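Tumor necrosis factor ligand superfamily member 13 (Mus musculus, PDB 1U5Y) binds the receptors TACI and BCMA as a homotrimeric cytokine of the tumour necrosis factor family and plays a role in regulating tumour cell growth. Local coordinates at residues L8-V13 with W28-R33; S57-H62 with A124-S129. One frame throughout, in Å; residues are numbered along the deposited sequence.

This chain is the TNF homology domain of the cytokine, and its two contacts follow one another in series. From the N terminus, strand 7-16 turns back as strand 24-34, and contact 1 closes this local hairpin across 14 intervening residues. Contact 2 is the long-range one: strand 51-61 runs out to His62, and after 61 further residues the loop between strands 114-119 and 134-139 returns to bridge its end. The contacts neither nest nor cross, yet they meet, because Pro12 CD of contact 1 lies 3.6 Å from Leu128 O of contact 2. Strand 134-139 pairs with both 7-16 and 51-61, so the hairpin and the strand that the loop bridges belong to one sheet, and both contacts reach a second subunit.

Contact 1: residues L8-V13 with W28-R33; sequences LHLVPV and WQPVLR
Leu8-Pro12 and Trp28-Arg33 run antiparallel, with Val11 and Gln29 forming a hydrogen-bonded pair: Val11 N to Gln29 O is 3.0 Å and Gln29 N to Val11 O 2.9 Å. The register slips by one residue further along, where Val31 and Leu32 both stand opposite His9 in a classic beta bulge. His9 O takes the N-H of Val31, while His9 N gives to Leu32 O at 3.1 Å. Trp28 brings the edge of its indole against the strand: CE3 lies 3.4 Å from Val11 C, and Val11 CA sits in the ring plane. The same CE3 packs on Leu10 CB at 3.8 Å, and CZ3 reaches Pro12 CD. Beside it Leu10 CD2 leans on Pro30 CA, and Leu8 CD1 touches Pro30 CB and Arg33 CB on the same face. On the other face Val11 and Val31 cross at about a right angle, CG2 to CG1 at 3.6 Å. The imidazole of His9 lies alongside Val31, whose CG2 meets the ring edge at CD2; His9 ND1 is hydrogen-bonded to Tyr56 OH. Gln29 CG is wedged between its own backbone N and carbonyl carbon (chi1 53°), and the chain then extends past Val11 CG2, placing NE2 3.1 Å from Pro12 O. The hydrogen bond is nearly straight at its hydrogen, 166°, and Pro12 O lies in the amide plane of Gln29, but the donor stands 43° out of the carbonyl plane, off the lone pairs. Phe107 and Val106 of the second subunit pack on His9, and Ile52 of that subunit on Leu32. This is a bulged beta hairpin at the start of the TNF jelly roll, with Leu8 and Leu10 buried on one face, and His9 and Leu32 meeting the second subunit from the other.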
loop_
_atom_site.group_PDB
_atom_site.type_symbol
_atom_site.label_atom_id
_atom_site.label_comp_id
_atom_site.label_asym_id
_atom_site.label_seq_id
_atom_site.Cartn_x
_atom_site.Cartn_y
_atom_site.Cartn_z
ATOM N N LEU A 8 14.215 -4.030 6.597
ATOM C CA LEU A 8 13.723 -4.604 7.817
ATOM C C LEU A 8 12.223 -4.855 7.666
ATOM O O LEU A 8 11.472 -3.974 7.249
ATOM C CB LEU A 8 13.991 -3.632 8.967
ATOM C CG LEU A 8 13.863 -4.179 10.382
ATOM C CD1 LEU A 8 14.917 -5.226 10.672
ATOM C CD2 LEU A 8 13.977 -3.009 11.336
ATOM N N HIS A 9 11.798 -6.074 7.970
ATOM C CA HIS A 9 10.390 -6.390 8.026
ATOM C C HIS A 9 10.134 -6.939 9.397
ATOM O O HIS A 9 10.807 -7.865 9.830
ATOM C CB HIS A 9 10.012 -7.399 6.947
ATOM C CG HIS A 9 8.550 -7.735 6.900
ATOM N ND1 HIS A 9 7.671 -7.121 6.032
ATOM C CD2 HIS A 9 7.821 -8.647 7.588
ATOM C CE1 HIS A 9 6.462 -7.632 6.198
ATOM N NE2 HIS A 9 6.530 -8.575 7.120
ATOM N N LEU A 10 9.130 -6.370 10.059
ATOM C CA LEU A 10 8.834 -6.664 11.458
ATOM C C LEU A 10 7.400 -7.185 11.590
ATOM O O LEU A 10 6.496 -6.791 10.838
ATOM C CB LEU A 10 9.021 -5.425 12.340
ATOM C CG LEU A 10 10.332 -4.627 12.258
ATOM C CD1 LEU A 10 10.102 -3.167 12.651
ATOM C CD2 LEU A 10 11.407 -5.216 13.129
ATOM N N VAL A 11 7.211 -8.095 12.535
ATOM C CA VAL A 11 5.902 -8.644 12.850
ATOM C C VAL A 11 5.698 -8.615 14.365
ATOM O O VAL A 11 6.668 -8.510 15.105
ATOM C CB VAL A 11 5.777 -10.084 12.354
ATOM C CG1 VAL A 11 5.845 -10.131 10.852
ATOM C CG2 VAL A 11 6.827 -10.997 12.994
ATOM N N PRO A 12 4.458 -8.718 14.835
ATOM C CA PRO A 12 4.173 -8.587 16.271
ATOM C C PRO A 12 4.686 -9.743 17.124
ATOM O O PRO A 12 4.684 -10.886 16.663
ATOM C CB PRO A 12 2.641 -8.572 16.316
ATOM C CG PRO A 12 2.228 -8.256 14.937
ATOM C CD PRO A 12 3.223 -8.924 14.068
ATOM N N VAL A 13 5.123 -9.444 18.345
ATOM C CA VAL A 13 5.250 -10.462 19.375
ATOM C C VAL A 13 4.067 -10.310 20.350
ATOM O O VAL A 13 3.424 -11.303 20.675
ATOM C CB VAL A 13 6.664 -10.484 20.087
ATOM C CG1 VAL A 13 7.147 -9.092 20.490
ATOM C CG2 VAL A 13 6.654 -11.413 21.318
ATOM N N TRP A 28 7.533 -5.215 18.498
ATOM C CA TRP A 28 7.954 -5.837 17.230
ATOM C C TRP A 28 9.125 -6.819 17.329
ATOM O O TRP A 28 9.977 -6.705 18.208
ATOM C CB TRP A 28 8.328 -4.757 16.232
ATOM C CG TRP A 28 7.215 -3.830 15.910
ATOM C CD1 TRP A 28 7.046 -2.567 16.382
ATOM C CD2 TRP A 28 6.116 -4.078 15.032
ATOM N NE1 TRP A 28 5.909 -2.016 15.850
ATOM C CE2 TRP A 28 5.320 -2.923 15.015
ATOM C CE3 TRP A 28 5.714 -5.172 14.260
ATOM C CZ2 TRP A 28 4.154 -2.823 14.259
ATOM C CZ3 TRP A 28 4.569 -5.076 13.512
ATOM C CH2 TRP A 28 3.795 -3.912 13.517
ATOM N N GLN A 29 9.144 -7.789 16.414
ATOM C CA GLN A 29 10.297 -8.683 16.202
ATOM C C GLN A 29 10.694 -8.756 14.710
ATOM O O GLN A 29 9.833 -8.892 13.840
ATOM C CB GLN A 29 10.017 -10.106 16.720
ATOM C CG GLN A 29 8.727 -10.716 16.165
ATOM C CD GLN A 29 8.528 -12.170 16.553
ATOM O OE1 GLN A 29 9.491 -12.934 16.661
ATOM N NE2 GLN A 29 7.274 -12.553 16.778
ATOM N N PRO A 30 11.994 -8.716 14.424
ATOM C CA PRO A 30 12.477 -8.763 13.038
ATOM C C PRO A 30 12.360 -10.163 12.442
ATOM O O PRO A 30 12.789 -11.076 13.103
ATOM C CB PRO A 30 13.952 -8.384 13.178
ATOM C CG PRO A 30 14.334 -8.886 14.585
ATOM C CD PRO A 30 13.101 -8.673 15.403
ATOM N N VAL A 31 11.777 -10.334 11.254
ATOM C CA VAL A 31 11.827 -11.639 10.551
ATOM C C VAL A 31 12.709 -11.622 9.271
ATOM O O VAL A 31 13.087 -12.674 8.762
ATOM C CB VAL A 31 10.410 -12.236 10.249
ATOM C CG1 VAL A 31 9.717 -12.670 11.553
ATOM C CG2 VAL A 31 9.539 -11.282 9.479
ATOM N N LEU A 32 13.051 -10.424 8.804
ATOM C CA LEU A 32 14.013 -10.205 7.722
ATOM C C LEU A 32 14.825 -8.924 7.967
ATOM O O LEU A 32 14.280 -7.859 8.295
ATOM C CB LEU A 32 13.294 -10.065 6.368
ATOM C CG LEU A 32 14.182 -9.866 5.131
ATOM C CD1 LEU A 32 15.086 -11.080 4.925
ATOM C CD2 LEU A 32 13.382 -9.578 3.869
ATOM N N ARG A 33 16.127 -9.035 7.765
ATOM C CA ARG A 33 17.025 -7.925 7.940
ATOM C C ARG A 33 18.228 -8.037 7.003
ATOM O O ARG A 33 18.868 -9.075 6.926
ATOM C CB ARG A 33 17.495 -7.907 9.396
ATOM C CG ARG A 33 18.477 -6.782 9.756
ATOM C CD ARG A 33 18.958 -6.837 11.203
ATOM N NE ARG A 33 18.870 -8.207 11.744
ATOM C CZ ARG A 33 18.041 -8.610 12.714
ATOM N NH1 ARG A 33 17.215 -7.755 13.299
ATOM N NH2 ARG A 33 18.044 -9.879 13.107
#

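Contact 2: residues S57-H62 with A124-S129; sequences SQVLFH and AKLSLS
Phe61 and Leu126 form a single backbone bridge, flanked by two hydrogen bonds of 2.9 Å: Ser127 N to Leu60 O, and His62 N to Lys125 O. Lys125, whose O takes the His62 N-H, is the centre of an inverse gamma turn. The tight part of the contact is the inner side. There Leu126 and Phe61 lie side by side, and one methyl, Leu126 CD2, sits 3.3 Å from Phe61 CE2 and equally near CD2 of that ring. Val59 CG1 closes on the same methyl at 3.6 Å while also lying over one face of the Phe61 ring, near its rim; chi1 of -175° turns this branch away from the backbone N of Val59. Leu126, Phe61 and Val59 thus share one small apolar cluster, continued by Ile119. Ser127 packs with its CB, 3.6 Å from Leu60 CD2, and its OG accepts the N-H of Ser129 at 3.1 Å, an ST turn. The looser side is toward solvent. Here Lys125 CB rests at 4.1 Å from His62 CB before its exposed chain leads away, and His62 NE2 lies 3.8 Å from Ser127 CB. The His62 ring is held from elsewhere, ND1 by Ala97 O and the ring edge-to-face with Tyr98. Ile87 of the second subunit covers Leu60. The bridge therefore attaches the loop before strand 134-139 to the end of strand 51-61, where Leu126 also touches Ile119 of strand 114-119 and Ile15 of strand 7-16.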
loop_
_atom_site.group_PDB
_atom_site.type_symbol
_atom_site.label_atom_id
_atom_site.label_comp_id
_atom_site.label_asym_id
_atom_site.label_seq_id
_atom_site.Cartn_x
_atom_site.Cartn_y
_atom_site.Cartn_z
ATOM N N SER A 57 3.326 0.070 6.733
ATOM C CA SER A 57 2.640 -0.412 7.933
ATOM C C SER A 57 1.316 -1.036 7.500
ATOM O O SER A 57 0.556 -0.437 6.744
ATOM C CB SER A 57 2.360 0.755 8.884
ATOM O OG SER A 57 1.601 0.356 10.008
ATOM N N GLN A 58 1.050 -2.243 7.964
ATOM C CA GLN A 58 -0.294 -2.782 7.956
ATOM C C GLN A 58 -0.648 -3.181 9.380
ATOM O O GLN A 58 0.178 -3.762 10.082
ATOM C CB GLN A 58 -0.369 -4.005 7.069
ATOM C CG GLN A 58 -1.771 -4.625 7.027
ATOM C CD GLN A 58 -1.955 -5.535 5.875
ATOM O OE1 GLN A 58 -1.896 -5.096 4.718
ATOM N NE2 GLN A 58 -2.154 -6.809 6.157
ATOM N N VAL A 59 -1.868 -2.860 9.804
ATOM C CA VAL A 59 -2.455 -3.414 11.025
ATOM C C VAL A 59 -3.800 -4.055 10.683
ATOM O O VAL A 59 -4.575 -3.491 9.915
ATOM C CB VAL A 59 -2.656 -2.337 12.111
ATOM C CG1 VAL A 59 -3.148 -2.972 13.391
ATOM C CG2 VAL A 59 -1.354 -1.581 12.383
ATOM N N LEU A 60 -4.051 -5.237 11.240
ATOM C CA LEU A 60 -5.309 -5.966 11.052
ATOM C C LEU A 60 -6.168 -5.818 12.312
ATOM O O LEU A 60 -5.808 -6.305 13.378
ATOM C CB LEU A 60 -5.055 -7.446 10.746
ATOM C CG LEU A 60 -6.278 -8.370 10.820
ATOM C CD1 LEU A 60 -7.349 -7.923 9.853
ATOM C CD2 LEU A 60 -5.872 -9.834 10.553
ATOM N N PHE A 61 -7.302 -5.137 12.168
ATOM C CA PHE A 61 -8.145 -4.759 13.305
ATOM C C PHE A 61 -9.330 -5.690 13.467
ATOM O O PHE A 61 -9.930 -6.098 12.477
ATOM C CB PHE A 61 -8.678 -3.341 13.097
ATOM C CG PHE A 61 -7.616 -2.304 13.092
ATOM C CD1 PHE A 61 -7.014 -1.922 11.909
ATOM C CD2 PHE A 61 -7.193 -1.723 14.285
ATOM C CE1 PHE A 61 -6.022 -0.953 11.904
ATOM C CE2 PHE A 61 -6.196 -0.764 14.286
ATOM C CZ PHE A 61 -5.614 -0.372 13.090
ATOM N N HIS A 62 -9.654 -6.004 14.719
ATOM C CA HIS A 62 -10.854 -6.761 15.085
ATOM C C HIS A 62 -11.811 -5.950 15.992
ATOM O O HIS A 62 -12.713 -6.525 16.589
ATOM C CB HIS A 62 -10.465 -8.066 15.808
ATOM C CG HIS A 62 -9.666 -9.027 14.973
ATOM N ND1 HIS A 62 -9.966 -9.307 13.656
ATOM C CD2 HIS A 62 -8.593 -9.796 15.283
ATOM C CE1 HIS A 62 -9.103 -10.193 13.187
ATOM N NE2 HIS A 62 -8.259 -10.505 14.155
ATOM N N ALA A 124 -6.733 -1.888 22.077
ATOM C CA ALA A 124 -7.189 -2.115 20.731
ATOM C C ALA A 124 -6.973 -3.583 20.394
ATOM O O ALA A 124 -5.940 -4.159 20.729
ATOM C CB ALA A 124 -6.420 -1.233 19.764
ATOM N N LYS A 125 -7.962 -4.157 19.718
ATOM C CA LYS A 125 -8.005 -5.572 19.375
ATOM C C LYS A 125 -7.252 -5.818 18.088
ATOM O O LYS A 125 -7.842 -5.964 17.022
ATOM C CB LYS A 125 -9.468 -6.023 19.220
ATOM C CG LYS A 125 -10.353 -5.653 20.405
ATOM C CD LYS A 125 -11.588 -6.536 20.510
ATOM C CE LYS A 125 -12.187 -6.457 21.894
ATOM N NZ LYS A 125 -11.341 -7.139 22.925
ATOM N N LEU A 126 -5.934 -5.871 18.190
ATOM C CA LEU A 126 -5.077 -5.915 17.002
ATOM C C LEU A 126 -4.641 -7.349 16.795
ATOM O O LEU A 126 -4.363 -8.035 17.762
ATOM C CB LEU A 126 -3.852 -5.037 17.207
ATOM C CG LEU A 126 -4.135 -3.584 17.557
ATOM C CD1 LEU A 126 -2.818 -2.823 17.750
ATOM C CD2 LEU A 126 -5.008 -2.931 16.474
ATOM N N SER A 127 -4.581 -7.803 15.547
ATOM C CA SER A 127 -4.128 -9.166 15.285
ATOM C C SER A 127 -2.608 -9.226 15.437
ATOM O O SER A 127 -1.902 -8.301 15.054
ATOM C CB SER A 127 -4.532 -9.615 13.886
ATOM O OG SER A 127 -4.099 -10.938 13.638
ATOM N N LEU A 128 -2.130 -10.313 16.016
ATOM C CA LEU A 128 -0.701 -10.606 16.129
ATOM C C LEU A 128 -0.208 -11.433 14.949
ATOM O O LEU A 128 0.994 -11.699 14.831
ATOM C CB LEU A 128 -0.414 -11.386 17.425
ATOM C CG LEU A 128 -0.804 -10.646 18.703
ATOM C CD1 LEU A 128 -0.650 -11.518 19.949
ATOM C CD2 LEU A 128 0.024 -9.375 18.836
ATOM N N SER A 129 -1.144 -11.867 14.107
ATOM C CA SER A 129 -0.818 -12.639 12.910
ATOM C C SER A 129 0.230 -11.908 12.085
ATOM O O SER A 129 0.026 -10.769 11.696
ATOM C CB SER A 129 -2.053 -12.862 12.055
ATOM O OG SER A 129 -1.665 -13.239 10.757
#